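Local structure of probable sugar kinase (Clostridium perfringens, 3KZH) at residues R4-V16 with A49-S63. The protein is a probable sugar kinase of the pfkB (ribokinase-like) family, expected to phosphorylate a carbohydrate, and binds beta-D-glucopyranose. Residues are numbered along the deposited sequence; the frame is centred on the assembly and turned at random.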
# COMPACT_ATOMS: atom_id res chain seq x y z
N ARG A 4 14.70 -26.14 -3.34
CA ARG A 4 14.70 -27.43 -4.07
C ARG A 4 15.04 -27.25 -5.55
O ARG A 4 14.57 -26.30 -6.19
CB ARG A 4 13.35 -28.13 -3.92
N LYS A 5 15.83 -28.19 -6.08
CA LYS A 5 16.28 -28.19 -7.48
C LYS A 5 15.22 -28.73 -8.46
O LYS A 5 15.51 -29.01 -9.63
CB LYS A 5 17.58 -28.98 -7.61
N GLU A 6 13.97 -28.80 -7.98
CA GLU A 6 12.81 -29.28 -8.74
C GLU A 6 12.46 -28.36 -9.92
O GLU A 6 12.73 -27.16 -9.87
CB GLU A 6 11.60 -29.41 -7.80
CG GLU A 6 11.73 -30.49 -6.70
CD GLU A 6 11.31 -31.91 -7.12
OE1 GLU A 6 10.71 -32.61 -6.28
OE2 GLU A 6 11.59 -32.34 -8.27
N PRO A 7 11.91 -28.92 -11.03
CA PRO A 7 11.53 -28.12 -12.20
C PRO A 7 10.54 -26.99 -11.90
O PRO A 7 9.67 -27.12 -11.04
CB PRO A 7 10.94 -29.17 -13.16
CG PRO A 7 10.53 -30.29 -12.28
CD PRO A 7 11.68 -30.35 -11.33
N TYR A 8 10.72 -25.87 -12.60
CA TYR A 8 9.89 -24.69 -12.41
C TYR A 8 9.38 -24.10 -13.72
O TYR A 8 9.94 -24.34 -14.79
CB TYR A 8 10.67 -23.61 -11.63
CG TYR A 8 11.90 -23.07 -12.34
CD1 TYR A 8 11.82 -21.89 -13.12
CD2 TYR A 8 13.14 -23.73 -12.26
CE1 TYR A 8 12.95 -21.38 -13.80
CE2 TYR A 8 14.28 -23.23 -12.94
CZ TYR A 8 14.16 -22.06 -13.71
OH TYR A 8 15.25 -21.60 -14.39
N LEU A 9 8.39 -23.22 -13.57
CA LEU A 9 7.80 -22.49 -14.69
C LEU A 9 8.14 -21.03 -14.47
O LEU A 9 7.96 -20.51 -13.37
CB LEU A 9 6.27 -22.62 -14.72
CG LEU A 9 5.60 -22.53 -16.11
CD1 LEU A 9 4.30 -23.26 -16.04
CD2 LEU A 9 5.40 -21.14 -16.68
N LEU A 10 8.59 -20.39 -15.54
CA LEU A 10 8.93 -18.99 -15.49
C LEU A 10 7.85 -18.12 -16.11
O LEU A 10 7.33 -18.44 -17.18
CB LEU A 10 10.29 -18.72 -16.14
CG LEU A 10 10.85 -17.29 -16.18
CD1 LEU A 10 11.06 -16.71 -14.79
CD2 LEU A 10 12.14 -17.29 -16.96
N VAL A 11 7.48 -17.07 -15.39
CA VAL A 11 6.51 -16.10 -15.86
C VAL A 11 7.32 -14.80 -15.88
O VAL A 11 7.98 -14.47 -14.89
CB VAL A 11 5.26 -15.98 -14.90
CG1 VAL A 11 4.26 -14.96 -15.44
CG2 VAL A 11 4.58 -17.33 -14.73
N PHE A 12 7.32 -14.13 -17.02
CA PHE A 12 8.06 -12.87 -17.19
C PHE A 12 7.09 -11.76 -17.61
O PHE A 12 6.49 -11.84 -18.67
CB PHE A 12 9.17 -13.09 -18.26
CG PHE A 12 10.07 -11.89 -18.48
CD1 PHE A 12 11.20 -11.68 -17.68
CD2 PHE A 12 9.82 -10.98 -19.54
CE1 PHE A 12 12.09 -10.58 -17.91
CE2 PHE A 12 10.68 -9.88 -19.79
CZ PHE A 12 11.83 -9.69 -18.97
N GLY A 13 6.98 -10.71 -16.79
CA GLY A 13 6.09 -9.60 -17.09
C GLY A 13 5.83 -8.61 -15.96
O GLY A 13 6.39 -8.74 -14.87
N ALA A 14 4.93 -7.67 -16.21
CA ALA A 14 4.57 -6.60 -15.27
C ALA A 14 3.77 -6.93 -14.00
O ALA A 14 3.02 -7.91 -13.96
CB ALA A 14 3.88 -5.48 -16.03
N SER A 15 3.98 -6.12 -12.97
CA SER A 15 3.30 -6.19 -11.67
C SER A 15 2.79 -4.78 -11.42
O SER A 15 3.58 -3.83 -11.37
CB SER A 15 4.24 -6.54 -10.52
OG SER A 15 4.63 -7.89 -10.54
N VAL A 16 1.48 -4.63 -11.25
CA VAL A 16 0.88 -3.33 -11.00
C VAL A 16 0.09 -3.35 -9.70
O VAL A 16 -0.60 -4.33 -9.40
CB VAL A 16 -0.11 -2.92 -12.15
CG1 VAL A 16 -0.59 -1.47 -11.96
CG2 VAL A 16 0.51 -3.10 -13.53
N ALA A 49 0.98 -15.86 -12.47
CA ALA A 49 1.92 -16.38 -11.47
C ALA A 49 1.25 -16.71 -10.14
O ALA A 49 1.56 -17.74 -9.53
CB ALA A 49 3.04 -15.41 -11.26
N GLU A 50 0.29 -15.86 -9.72
CA GLU A 50 -0.46 -16.09 -8.47
C GLU A 50 -1.32 -17.35 -8.58
O GLU A 50 -1.21 -18.24 -7.74
CB GLU A 50 -1.33 -14.88 -8.03
CG GLU A 50 -1.77 -15.01 -6.56
CD GLU A 50 -2.82 -14.02 -6.05
OE1 GLU A 50 -2.86 -12.85 -6.48
OE2 GLU A 50 -3.61 -14.42 -5.17
N ASN A 51 -2.11 -17.43 -9.66
CA ASN A 51 -3.01 -18.57 -9.94
C ASN A 51 -2.24 -19.91 -10.01
O ASN A 51 -2.75 -20.94 -9.57
CB ASN A 51 -3.76 -18.37 -11.27
CG ASN A 51 -4.80 -17.27 -11.21
OD1 ASN A 51 -4.65 -16.21 -11.83
ND2 ASN A 51 -5.91 -17.55 -10.53
N MSE A 52 -1.01 -19.84 -10.53
CA MSE A 52 -0.09 -20.98 -10.68
C MSE A 52 0.43 -21.49 -9.33
O MSE A 52 0.39 -22.69 -9.04
CB MSE A 52 1.11 -20.60 -11.57
CG MSE A 52 0.94 -20.91 -13.04
SE MSE A 52 2.51 -20.60 -14.10
CE MSE A 52 1.66 -20.67 -15.87
N ALA A 53 0.91 -20.56 -8.51
CA ALA A 53 1.44 -20.85 -7.18
C ALA A 53 0.32 -21.36 -6.27
O ALA A 53 0.54 -22.24 -5.44
CB ALA A 53 2.07 -19.59 -6.60
N ARG A 54 -0.90 -20.84 -6.50
CA ARG A 54 -2.09 -21.23 -5.75
C ARG A 54 -2.49 -22.69 -5.96
O ARG A 54 -3.01 -23.32 -5.05
CB ARG A 54 -3.28 -20.32 -6.08
CG ARG A 54 -3.33 -19.06 -5.22
CD ARG A 54 -4.45 -18.12 -5.62
NE ARG A 54 -4.62 -17.03 -4.66
CZ ARG A 54 -5.41 -17.08 -3.58
NH1 ARG A 54 -6.13 -18.16 -3.33
NH2 ARG A 54 -5.46 -16.06 -2.74
N VAL A 55 -2.21 -23.23 -7.15
CA VAL A 55 -2.54 -24.62 -7.45
C VAL A 55 -1.35 -25.57 -7.29
O VAL A 55 -1.42 -26.74 -7.66
CB VAL A 55 -3.24 -24.78 -8.83
CG1 VAL A 55 -4.57 -24.04 -8.83
CG2 VAL A 55 -2.35 -24.30 -9.95
N GLY A 56 -0.26 -25.03 -6.74
CA GLY A 56 0.93 -25.82 -6.47
C GLY A 56 2.08 -25.86 -7.46
O GLY A 56 3.00 -26.64 -7.25
N VAL A 57 2.04 -25.05 -8.52
CA VAL A 57 3.13 -25.03 -9.49
C VAL A 57 4.30 -24.26 -8.88
O VAL A 57 4.10 -23.23 -8.24
CB VAL A 57 2.74 -24.32 -10.84
CG1 VAL A 57 3.84 -24.48 -11.90
CG2 VAL A 57 1.43 -24.84 -11.37
N ASN A 58 5.50 -24.80 -9.05
CA ASN A 58 6.75 -24.19 -8.59
C ASN A 58 6.93 -23.11 -9.64
O ASN A 58 7.20 -23.39 -10.82
CB ASN A 58 7.88 -25.23 -8.61
CG ASN A 58 9.19 -24.70 -8.06
OD1 ASN A 58 9.23 -23.78 -7.24
ND2 ASN A 58 10.29 -25.30 -8.51
N THR A 59 6.63 -21.89 -9.21
CA THR A 59 6.63 -20.72 -10.07
C THR A 59 7.73 -19.73 -9.81
O THR A 59 7.99 -19.34 -8.68
CB THR A 59 5.25 -19.98 -9.93
OG1 THR A 59 4.18 -20.94 -10.01
CG2 THR A 59 5.06 -18.90 -11.01
N ASN A 60 8.37 -19.30 -10.90
CA ASN A 60 9.39 -18.28 -10.84
C ASN A 60 8.77 -17.10 -11.58
O ASN A 60 8.44 -17.18 -12.76
CB ASN A 60 10.70 -18.74 -11.51
CG ASN A 60 11.85 -17.76 -11.30
OD1 ASN A 60 11.69 -16.56 -11.51
ND2 ASN A 60 13.01 -18.27 -10.90
N PHE A 61 8.54 -16.03 -10.84
CA PHE A 61 7.98 -14.81 -11.40
C PHE A 61 9.02 -13.70 -11.46
O PHE A 61 9.35 -13.09 -10.45
CB PHE A 61 6.72 -14.35 -10.63
CG PHE A 61 6.06 -13.11 -11.20
CD1 PHE A 61 5.98 -12.90 -12.60
CD2 PHE A 61 5.54 -12.12 -10.35
CE1 PHE A 61 5.41 -11.73 -13.14
CE2 PHE A 61 4.96 -10.95 -10.87
CZ PHE A 61 4.89 -10.75 -12.26
N MSE A 62 9.46 -13.40 -12.68
CA MSE A 62 10.45 -12.36 -12.92
C MSE A 62 9.71 -11.10 -13.37
O MSE A 62 9.13 -11.06 -14.45
CB MSE A 62 11.46 -12.82 -13.97
CG MSE A 62 12.73 -11.98 -14.08
SE MSE A 62 13.88 -12.65 -15.48
CE MSE A 62 14.37 -14.27 -14.60
N SER A 63 9.75 -10.08 -12.53
CA SER A 63 9.06 -8.84 -12.82
C SER A 63 9.95 -7.63 -12.68
O SER A 63 11.19 -7.75 -12.69
CB SER A 63 7.85 -8.73 -11.89
OG SER A 63 6.89 -7.79 -12.37
O HOH W 1 13.38 -24.26 -8.34
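With chi1 of Phe61 at -178°, CG lies opposite the backbone N and the ring reaches past Val11 to the loop that follows strand 9-12, its CD1 3.9 Å from Val11 CG1. Ser63 is turned much the same way (chi1 -161°), which carries its OG to Gly13 O at 2.7 Å, in the carbonyl plane; the same hydroxyl accepts from Ser15 OG, at 2.9 Å from Ser63 OG. Ser63 CB rests on one face of the Phe61 ring, and Ala14 O meets that ring at its edge. Ahead of this cluster in the chain, strands 9-12 and 59-62 run parallel in register, and donation alternates between them: Asn60 N gives to Leu9 O at 2.8 Å, and Val11 N to Asn60 O. Just before the two strands begin, Asn58 ND2 donates to Pro7 O at 3.2 Å, from above the carbonyl plane. On the face with Leu10, SE of Met62, a selenomethionine like Met52, lies 3.6 Å from Phe12 CD1, a Met-aromatic contact at the ring edge. On the other, Met52 crosses Leu9 at about a right angle, its CE 3.7 Å from Leu9 CD1. A Schellman motif at Gly56 ends the helix and returns the chain to strand 59-62, completing a right-handed beta-alpha-beta crossover of the ribokinase-like core. Helices 44-54 and 255-268 cover the Leu9 face, helix 131-135 packs on Leu10 and Met62, and strand 139-143 continues the sheet beyond strand 9-12.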